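Local coordinates for aldose 1-epimerase (Caenorhabditis elegans, PDB 1LUR), which probably catalyses the interconversion of the alpha and beta anomers of aldose sugars such as galactose, at residues L27-A32 against V122-R127; I66-G71 against L107-W112; A168-A173 against I302-H307. All coordinates share one frame; numbering follows the deposited sequence.

Contact 1. Residues L27-A32 against V122-R127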
loop_
_atom_site.group_PDB
_atom_site.type_symbol
_atom_site.label_atom_id
_atom_site.label_comp_id
_atom_site.label_asym_id
_atom_site.label_seq_id
_atom_site.Cartn_x
_atom_site.Cartn_y
_atom_site.Cartn_z
ATOM N N LEU A 27 0.717 -4.362 -14.452
ATOM C CA LEU A 27 0.254 -5.179 -13.339
ATOM C C LEU A 27 0.650 -6.646 -13.496
ATOM O O LEU A 27 0.993 -7.098 -14.589
ATOM C CB LEU A 27 -1.264 -5.078 -13.212
ATOM C CG LEU A 27 -1.863 -3.677 -13.055
ATOM C CD1 LEU A 27 -1.127 -2.937 -11.945
ATOM C CD2 LEU A 27 -1.755 -2.905 -14.368
ATOM N N LEU A 28 0.583 -7.381 -12.391
ATOM C CA LEU A 28 0.928 -8.796 -12.374
ATOM C C LEU A 28 -0.140 -9.537 -11.572
ATOM O O LEU A 28 -0.428 -9.178 -10.429
ATOM C CB LEU A 28 2.302 -8.988 -11.724
ATOM C CG LEU A 28 2.951 -10.375 -11.759
ATOM C CD1 LEU A 28 3.237 -10.781 -13.206
ATOM C CD2 LEU A 28 4.247 -10.338 -10.958
ATOM N N PRO A 29 -0.749 -10.571 -12.169
ATOM C CA PRO A 29 -1.790 -11.360 -11.504
ATOM C C PRO A 29 -1.346 -11.849 -10.131
ATOM O O PRO A 29 -2.146 -11.915 -9.193
ATOM C CB PRO A 29 -2.021 -12.512 -12.476
ATOM C CG PRO A 29 -1.754 -11.879 -13.805
ATOM C CD PRO A 29 -0.505 -11.076 -13.533
ATOM N N PHE A 30 -0.066 -12.191 -10.016
ATOM C CA PHE A 30 0.465 -12.669 -8.748
ATOM C C PHE A 30 0.468 -11.538 -7.735
ATOM O O PHE A 30 1.161 -10.532 -7.905
ATOM C CB PHE A 30 1.884 -13.204 -8.920
ATOM C CG PHE A 30 2.484 -13.723 -7.649
ATOM C CD1 PHE A 30 1.988 -14.879 -7.053
ATOM C CD2 PHE A 30 3.525 -13.043 -7.032
ATOM C CE1 PHE A 30 2.523 -15.349 -5.856
ATOM C CE2 PHE A 30 4.067 -13.503 -5.834
ATOM C CZ PHE A 30 3.564 -14.659 -5.245
ATOM N N GLY A 31 -0.319 -11.712 -6.679
ATOM C CA GLY A 31 -0.405 -10.703 -5.644
ATOM C C GLY A 31 -1.083 -9.431 -6.123
ATOM O O GLY A 31 -1.005 -8.407 -5.444
ATOM N N ALA A 32 -1.754 -9.495 -7.275
ATOM C CA ALA A 32 -2.445 -8.328 -7.841
ATOM C C ALA A 32 -1.516 -7.137 -7.635
ATOM O O ALA A 32 -1.910 -6.096 -7.102
ATOM C CB ALA A 32 -3.772 -8.102 -7.121
ATOM N N VAL A 122 -7.720 -3.065 -15.590
ATOM C CA VAL A 122 -7.576 -4.496 -15.359
ATOM C C VAL A 122 -8.110 -4.808 -13.965
ATOM O O VAL A 122 -7.854 -4.065 -13.016
ATOM C CB VAL A 122 -6.092 -4.958 -15.458
ATOM C CG1 VAL A 122 -5.248 -4.237 -14.415
ATOM C CG2 VAL A 122 -6.000 -6.467 -15.263
ATOM N N SER A 123 -8.873 -5.889 -13.847
ATOM C CA SER A 123 -9.429 -6.279 -12.560
ATOM C C SER A 123 -8.980 -7.688 -12.211
ATOM O O SER A 123 -8.905 -8.558 -13.078
ATOM C CB SER A 123 -10.955 -6.219 -12.582
ATOM O OG SER A 123 -11.421 -4.903 -12.836
ATOM N N PHE A 124 -8.667 -7.896 -10.934
ATOM C CA PHE A 124 -8.218 -9.191 -10.436
ATOM C C PHE A 124 -9.174 -9.637 -9.344
ATOM O O PHE A 124 -9.762 -8.810 -8.652
ATOM C CB PHE A 124 -6.823 -9.096 -9.815
ATOM C CG PHE A 124 -5.761 -8.606 -10.752
ATOM C CD1 PHE A 124 -5.253 -7.320 -10.634
ATOM C CD2 PHE A 124 -5.245 -9.444 -11.739
ATOM C CE1 PHE A 124 -4.241 -6.870 -11.482
ATOM C CE2 PHE A 124 -4.235 -9.007 -12.593
ATOM C CZ PHE A 124 -3.732 -7.715 -12.462
ATOM N N SER A 125 -9.329 -10.946 -9.185
ATOM C CA SER A 125 -10.220 -11.457 -8.158
ATOM C C SER A 125 -9.559 -12.658 -7.498
ATOM O O SER A 125 -8.733 -13.328 -8.109
ATOM C CB SER A 125 -11.565 -11.863 -8.759
ATOM O OG SER A 125 -12.483 -12.214 -7.732
ATOM N N VAL A 126 -9.906 -12.905 -6.241
ATOM C CA VAL A 126 -9.345 -14.025 -5.499
ATOM C C VAL A 126 -10.206 -14.312 -4.278
ATOM O O VAL A 126 -10.880 -13.421 -3.758
ATOM C CB VAL A 126 -7.899 -13.726 -5.038
ATOM C CG1 VAL A 126 -7.902 -12.693 -3.918
ATOM C CG2 VAL A 126 -7.220 -15.015 -4.589
ATOM N N ARG A 127 -10.194 -15.561 -3.830
ATOM C CA ARG A 127 -10.972 -15.955 -2.670
ATOM C C ARG A 127 -10.024 -16.406 -1.578
ATOM O O ARG A 127 -8.955 -16.948 -1.857
ATOM C CB ARG A 127 -11.918 -17.108 -3.017
ATOM C CG ARG A 127 -13.027 -16.750 -3.974
ATOM C CD ARG A 127 -13.784 -18.007 -4.394
ATOM N NE ARG A 127 -14.952 -17.695 -5.207
ATOM C CZ ARG A 127 -16.076 -17.175 -4.730
ATOM N NH1 ARG A 127 -16.196 -16.911 -3.433
ATOM N NH2 ARG A 127 -17.079 -16.908 -5.557
#
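The ring of Phe124 is met from several sides by the chain from Leu27 to Ala32. Over one face sits Ala32, its CA 4.1 Å above the ring plane and displaced toward the rim, while its methyl CB lies 3.9 Å from Phe124 CD1. At the far edge, in the plane of the ring, Leu27 CB closes up to Phe124 CZ at 3.7 Å. Pro29 comes in obliquely at the CE2 side, its CA 3.6 Å from Phe124 CE2 and its ring carbon CG a little further from the same atom. The torsion behind this is simple: Phe124 CG stands anti to its own carbonyl carbon (chi1 -59°), which sends the ring out from strand 121-129 into the bend of the opposing chain. Were an alanine here, the ring's contacts would vanish, and Leu27, Pro29 and Ala32 would probably be left around a gap with the turn less firmly placed. Leu27 and Val122 lie alongside, running in opposing senses, with Leu27 CG and CD2 each 3.7 Å from Val122 CG1. No hydrogen bond joins the two segments; what holds them is apolar packing, to which Ile15, Trp112 and Tyr145 also contribute. The bend itself is a type II beta turn, closed by Ala32 N to Pro29 O at 3.1 Å, with Gly31 supplying the positive phi (68°). Turn and strand end 24-28 pack on a strand of the nine-stranded sheet, joining the small sheet to the large one in a beta-sandwich of the galactose mutarotase type.

Contact 2. Residues I66-G71 against L107-W112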
loop_
_atom_site.group_PDB
_atom_site.type_symbol
_atom_site.label_atom_id
_atom_site.label_comp_id
_atom_site.label_asym_id
_atom_site.label_seq_id
_atom_site.Cartn_x
_atom_site.Cartn_y
_atom_site.Cartn_z
ATOM N N ILE A 66 6.786 -5.648 -2.430
ATOM C CA ILE A 66 6.907 -4.574 -3.410
ATOM C C ILE A 66 5.735 -4.496 -4.399
ATOM O O ILE A 66 5.551 -5.381 -5.232
ATOM C CB ILE A 66 8.242 -4.703 -4.194
ATOM C CG1 ILE A 66 9.420 -4.624 -3.217
ATOM C CG2 ILE A 66 8.361 -3.582 -5.227
ATOM C CD1 ILE A 66 10.779 -4.738 -3.880
ATOM N N GLY A 67 4.938 -3.436 -4.273
ATOM C CA GLY A 67 3.792 -3.224 -5.147
ATOM C C GLY A 67 2.595 -4.153 -5.028
ATOM O O GLY A 67 1.618 -4.016 -5.767
ATOM N N LYS A 68 2.644 -5.086 -4.091
ATOM C CA LYS A 68 1.544 -6.023 -3.910
ATOM C C LYS A 68 0.265 -5.458 -3.304
ATOM O O LYS A 68 0.248 -4.378 -2.699
ATOM C CB LYS A 68 1.978 -7.173 -2.993
ATOM C CG LYS A 68 3.171 -7.989 -3.431
ATOM C CD LYS A 68 3.486 -9.022 -2.347
ATOM C CE LYS A 68 4.638 -9.946 -2.733
ATOM N NZ LYS A 68 4.274 -10.896 -3.820
ATOM N N THR A 69 -0.816 -6.209 -3.495
ATOM C CA THR A 69 -2.115 -5.841 -2.947
ATOM C C THR A 69 -2.000 -6.711 -1.690
ATOM O O THR A 69 -1.891 -7.935 -1.798
ATOM C CB THR A 69 -3.301 -6.382 -3.751
ATOM O OG1 THR A 69 -3.516 -5.571 -4.909
ATOM C CG2 THR A 69 -4.563 -6.370 -2.882
ATOM N N VAL A 70 -2.008 -6.087 -0.515
ATOM C CA VAL A 70 -1.890 -6.814 0.742
ATOM C C VAL A 70 -3.206 -7.085 1.462
ATOM O O VAL A 70 -4.088 -6.230 1.506
ATOM C CB VAL A 70 -0.948 -6.060 1.715
ATOM C CG1 VAL A 70 -0.902 -6.773 3.052
ATOM C CG2 VAL A 70 0.447 -5.958 1.110
ATOM N N GLY A 71 -3.309 -8.288 2.024
ATOM C CA GLY A 71 -4.496 -8.713 2.756
ATOM C C GLY A 71 -4.254 -10.111 3.316
ATOM O O GLY A 71 -3.189 -10.679 3.053
ATOM N N LEU A 107 -2.957 -12.563 0.698
ATOM C CA LEU A 107 -3.320 -12.197 -0.668
ATOM C C LEU A 107 -2.138 -11.763 -1.530
ATOM O O LEU A 107 -2.115 -12.022 -2.729
ATOM C CB LEU A 107 -4.382 -11.085 -0.651
ATOM C CG LEU A 107 -5.646 -11.361 0.174
ATOM C CD1 LEU A 107 -6.638 -10.219 -0.026
ATOM C CD2 LEU A 107 -6.283 -12.691 -0.246
ATOM N N GLY A 108 -1.156 -11.109 -0.921
ATOM C CA GLY A 108 0.001 -10.663 -1.675
ATOM C C GLY A 108 0.841 -11.810 -2.216
ATOM O O GLY A 108 1.627 -11.619 -3.149
ATOM N N TYR A 109 0.675 -13.000 -1.644
ATOM C CA TYR A 109 1.438 -14.169 -2.086
ATOM C C TYR A 109 0.621 -15.167 -2.880
ATOM O O TYR A 109 1.032 -16.315 -3.041
ATOM C CB TYR A 109 2.060 -14.888 -0.884
ATOM C CG TYR A 109 3.119 -14.081 -0.187
ATOM C CD1 TYR A 109 4.305 -13.752 -0.836
ATOM C CD2 TYR A 109 2.922 -13.610 1.109
ATOM C CE1 TYR A 109 5.269 -12.966 -0.214
ATOM C CE2 TYR A 109 3.880 -12.824 1.738
ATOM C CZ TYR A 109 5.051 -12.504 1.068
ATOM O OH TYR A 109 5.995 -11.706 1.673
ATOM N N ARG A 110 -0.531 -14.742 -3.382
ATOM C CA ARG A 110 -1.363 -15.653 -4.152
ATOM C C ARG A 110 -1.616 -15.180 -5.577
ATOM O O ARG A 110 -1.519 -13.995 -5.877
ATOM C CB ARG A 110 -2.678 -15.881 -3.415
ATOM C CG ARG A 110 -2.461 -16.493 -2.033
ATOM C CD ARG A 110 -3.766 -16.738 -1.343
ATOM N NE ARG A 110 -4.616 -17.604 -2.149
ATOM C CZ ARG A 110 -5.903 -17.813 -1.910
ATOM N NH1 ARG A 110 -6.491 -17.215 -0.881
ATOM N NH2 ARG A 110 -6.604 -18.610 -2.707
ATOM N N LYS A 111 -1.923 -16.130 -6.454
ATOM C CA LYS A 111 -2.190 -15.838 -7.852
ATOM C C LYS A 111 -3.657 -15.464 -8.032
ATOM O O LYS A 111 -4.549 -16.300 -7.870
ATOM C CB LYS A 111 -1.849 -17.060 -8.712
ATOM C CG LYS A 111 -0.469 -17.654 -8.423
ATOM C CD LYS A 111 -0.117 -18.777 -9.397
ATOM C CE LYS A 111 0.220 -18.220 -10.771
ATOM N NZ LYS A 111 1.399 -17.310 -10.692
ATOM N N TRP A 112 -3.902 -14.199 -8.358
ATOM C CA TRP A 112 -5.262 -13.711 -8.558
ATOM C C TRP A 112 -5.735 -13.997 -9.982
ATOM O O TRP A 112 -4.924 -14.097 -10.899
ATOM C CB TRP A 112 -5.321 -12.202 -8.340
ATOM C CG TRP A 112 -5.014 -11.744 -6.957
ATOM C CD1 TRP A 112 -3.890 -12.011 -6.227
ATOM C CD2 TRP A 112 -5.816 -10.870 -6.160
ATOM N NE1 TRP A 112 -3.943 -11.346 -5.017
ATOM C CE2 TRP A 112 -5.114 -10.637 -4.955
ATOM C CE3 TRP A 112 -7.058 -10.254 -6.349
ATOM C CZ2 TRP A 112 -5.616 -9.813 -3.945
ATOM C CZ3 TRP A 112 -7.557 -9.432 -5.340
ATOM C CH2 TRP A 112 -6.834 -9.220 -4.156
HETATM O O HOH W 1 -0.554 -10.030 1.586
#
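Gly71 and Leu107 bring their backbones to 5.0 Å, CA to CA, and Leu107 N donates to Gly71 O at 3.0 Å, so that a short 3-10 turn settles at the end of the edge strand 69-70 of a sheet in the galactose mutarotase beta-sandwich. Lys68 runs extended beside Gly108 and then bends at its last torsion (chi4 -70°), which swings NZ onto Gly108 O at 2.8 Å, 35° above the carbonyl plane. Its CE also touches Tyr109 CE1, the lysine chain running across the tyrosine. The chains come close at both glycines, Gly71 lying against Leu107 CD1 and Gly108 beside Lys68 CD. A water joins them, accepting from Gly71 N and from Gly108 N. Thr69 turns its methyl CG2 to Trp112 CZ2, 3.8 Å away, while its OG1 is hydrogen-bonded to Ala32 O. The indole is held from its own segment: Trp112 NE1 gives a fairly straight bond (161°) to Leu107 O at 3.0 Å, and Arg110 N reaches that same oxygen from the opposite face of its plane.

Contact 3. Residues A168-A173 against I302-H307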
loop_
_atom_site.group_PDB
_atom_site.type_symbol
_atom_site.label_atom_id
_atom_site.label_comp_id
_atom_site.label_asym_id
_atom_site.label_seq_id
_atom_site.Cartn_x
_atom_site.Cartn_y
_atom_site.Cartn_z
ATOM N N ALA A 168 -8.905 -5.846 5.749
ATOM C CA ALA A 168 -8.329 -4.507 5.740
ATOM C C ALA A 168 -7.171 -4.593 4.766
ATOM O O ALA A 168 -6.099 -5.102 5.099
ATOM C CB ALA A 168 -7.853 -4.135 7.134
ATOM N N LEU A 169 -7.398 -4.106 3.550
ATOM C CA LEU A 169 -6.369 -4.148 2.524
ATOM C C LEU A 169 -5.595 -2.857 2.328
ATOM O O LEU A 169 -5.877 -1.834 2.952
ATOM C CB LEU A 169 -7.016 -4.502 1.181
ATOM C CG LEU A 169 -8.114 -5.569 1.167
ATOM C CD1 LEU A 169 -8.786 -5.591 -0.205
ATOM C CD2 LEU A 169 -7.512 -6.929 1.500
ATOM N N THR A 170 -4.616 -2.940 1.434
ATOM C CA THR A 170 -3.763 -1.818 1.058
ATOM C C THR A 170 -2.949 -2.215 -0.161
ATOM O O THR A 170 -3.004 -3.365 -0.606
ATOM C CB THR A 170 -2.786 -1.348 2.164
ATOM O OG1 THR A 170 -2.327 -0.027 1.829
ATOM C CG2 THR A 170 -1.559 -2.263 2.266
ATOM N N ASN A 171 -2.238 -1.240 -0.724
ATOM C CA ASN A 171 -1.387 -1.450 -1.895
ATOM C C ASN A 171 0.009 -1.152 -1.366
ATOM O O ASN A 171 0.239 -0.105 -0.759
ATOM C CB ASN A 171 -1.745 -0.493 -3.028
ATOM C CG ASN A 171 -0.765 -0.580 -4.175
ATOM O OD1 ASN A 171 0.261 0.096 -4.178
ATOM N ND2 ASN A 171 -1.057 -1.447 -5.138
ATOM N N HIS A 172 0.945 -2.060 -1.603
ATOM C CA HIS A 172 2.300 -1.867 -1.111
ATOM C C HIS A 172 3.361 -1.395 -2.103
ATOM O O HIS A 172 4.499 -1.865 -2.066
ATOM C CB HIS A 172 2.765 -3.167 -0.444
ATOM C CG HIS A 172 3.687 -2.954 0.718
ATOM N ND1 HIS A 172 4.936 -2.381 0.587
ATOM C CD2 HIS A 172 3.534 -3.226 2.036
ATOM C CE1 HIS A 172 5.511 -2.308 1.776
ATOM N NE2 HIS A 172 4.682 -2.815 2.672
ATOM N N ALA A 173 3.007 -0.464 -2.981
ATOM C CA ALA A 173 3.978 0.033 -3.955
ATOM C C ALA A 173 4.985 0.968 -3.288
ATOM O O ALA A 173 4.616 1.809 -2.470
ATOM C CB ALA A 173 3.259 0.764 -5.084
ATOM N N ILE A 302 3.893 3.808 0.183
ATOM C CA ILE A 302 2.707 4.574 0.532
ATOM C C ILE A 302 1.567 3.566 0.541
ATOM O O ILE A 302 1.184 3.037 -0.505
ATOM C CB ILE A 302 2.459 5.694 -0.502
ATOM C CG1 ILE A 302 3.672 6.632 -0.535
ATOM C CG2 ILE A 302 1.210 6.468 -0.138
ATOM C CD1 ILE A 302 3.538 7.816 -1.491
ATOM N N GLU A 303 1.035 3.304 1.729
ATOM C CA GLU A 303 -0.049 2.344 1.891
ATOM C C GLU A 303 -1.327 2.861 2.537
ATOM O O GLU A 303 -1.442 2.888 3.766
ATOM C CB GLU A 303 0.477 1.154 2.704
ATOM C CG GLU A 303 1.975 0.930 2.533
ATOM C CD GLU A 303 2.563 -0.107 3.481
ATOM O OE1 GLU A 303 3.781 -0.043 3.739
ATOM O OE2 GLU A 303 1.824 -0.990 3.961
ATOM N N PRO A 304 -2.299 3.300 1.717
ATOM C CA PRO A 304 -3.576 3.802 2.236
ATOM C C PRO A 304 -4.234 2.567 2.843
ATOM O O PRO A 304 -4.333 1.542 2.177
ATOM C CB PRO A 304 -4.291 4.281 0.980
ATOM C CG PRO A 304 -3.148 4.762 0.119
ATOM C CD PRO A 304 -2.134 3.652 0.294
ATOM N N GLN A 305 -4.691 2.655 4.083
ATOM C CA GLN A 305 -5.312 1.488 4.722
ATOM C C GLN A 305 -6.032 1.906 5.992
ATOM O O GLN A 305 -6.089 3.091 6.324
ATOM C CB GLN A 305 -4.192 0.525 5.137
ATOM C CG GLN A 305 -3.244 1.204 6.147
ATOM C CD GLN A 305 -2.152 0.308 6.717
ATOM O OE1 GLN A 305 -1.281 -0.172 5.994
ATOM N NE2 GLN A 305 -2.189 0.097 8.032
ATOM N N PHE A 306 -6.571 0.917 6.703
ATOM C CA PHE A 306 -7.266 1.172 7.956
ATOM C C PHE A 306 -6.125 1.089 8.960
ATOM O O PHE A 306 -5.067 0.522 8.654
ATOM C CB PHE A 306 -8.289 0.076 8.289
ATOM C CG PHE A 306 -9.564 0.176 7.518
ATOM C CD1 PHE A 306 -9.772 -0.597 6.383
ATOM C CD2 PHE A 306 -10.571 1.048 7.931
ATOM C CE1 PHE A 306 -10.970 -0.508 5.668
ATOM C CE2 PHE A 306 -11.767 1.146 7.229
ATOM C CZ PHE A 306 -11.971 0.370 6.097
ATOM N N HIS A 307 -6.327 1.634 10.155
ATOM C CA HIS A 307 -5.286 1.599 11.177
ATOM C C HIS A 307 -4.668 0.222 11.332
ATOM O O HIS A 307 -5.374 -0.791 11.336
ATOM C CB HIS A 307 -5.849 1.999 12.543
ATOM C CG HIS A 307 -6.445 3.370 12.578
ATOM N ND1 HIS A 307 -7.489 3.751 11.763
ATOM C CD2 HIS A 307 -6.163 4.442 13.356
ATOM C CE1 HIS A 307 -7.827 4.998 12.039
ATOM N NE2 HIS A 307 -7.038 5.441 13.002
HETATM O O HOH W 2 -6.654 -1.655 5.480
HETATM O O HOH W 3 0.601 2.668 -2.985
#
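His172 and Glu303 face each other across two antiparallel neighbours, strands 170-175 and 300-305, in the seven-stranded antiparallel sheet of this galactose mutarotase beta-sandwich. The carboxylate lies over one face of the imidazole: Glu303 CD stands 3.4 Å above the ring plane, offset toward the rim, and the two planes are 43° apart. Glu303 OE1 therefore comes to 3.1 Å from His172 NE2, but from above the ring, at an angle too poor for a hydrogen bond. Members of this family use a glutamate and a histidine to open and close the sugar ring, and the pairing here is consistent with such a site; His101 also meets the His172 ring, and His277 touches Glu303.

Thr170 makes a direct link. With OG1 swung opposite its backbone N (chi1 -162°), the hydroxyl reaches across and donates to Pro304 O at 2.6 Å, arriving 57° above the carbonyl plane. Thr170 CB also lies 3.8 Å from Gln305 CB, and the methyl CG2 is beside the Glu303 side chain. At one end Ala168 CB meets Phe306 CD1 obliquely at 4.1 Å, and the phenyl ring goes on to meet Tyr273 edge-to-face.

Ordinary strand pairing is thin here. The one direct backbone bond between the segments, Ile302 N to Ala173 O, is weak at 3.4 Å, and water fills in elsewhere: one molecule donates to Leu169 O and accepts from Phe306 N. Asn171 OD1 takes the N-H of Ala173 in an Asx turn and also accepts at 2.9 Å from a second water, whose other hydrogen goes to Ile302 O at 2.6 Å.

Overall arrangement
Along the chain contact 2 falls between the two halves of contact 1, and contact 3 follows once both have closed. In space they form a row from the periphery inward, with centres about 8 Å apart for contacts 1 and 2, about 12 Å for 2 and 3, and about 16 Å for 1 and 3. Contacts 1 and 2 meet where Gly31 N probably hydrogen-bonds to Arg110 O. Contacts 2 and 3 share a sheet: Gly67 and Lys68 pair with His172 through backbone bonds, and edge strand 69-70 lies beside 170-175, then 300-305. The row thus ties the outer packing of the sandwich to these last two strands, near the molecule's centre, which carry the probable sugar site.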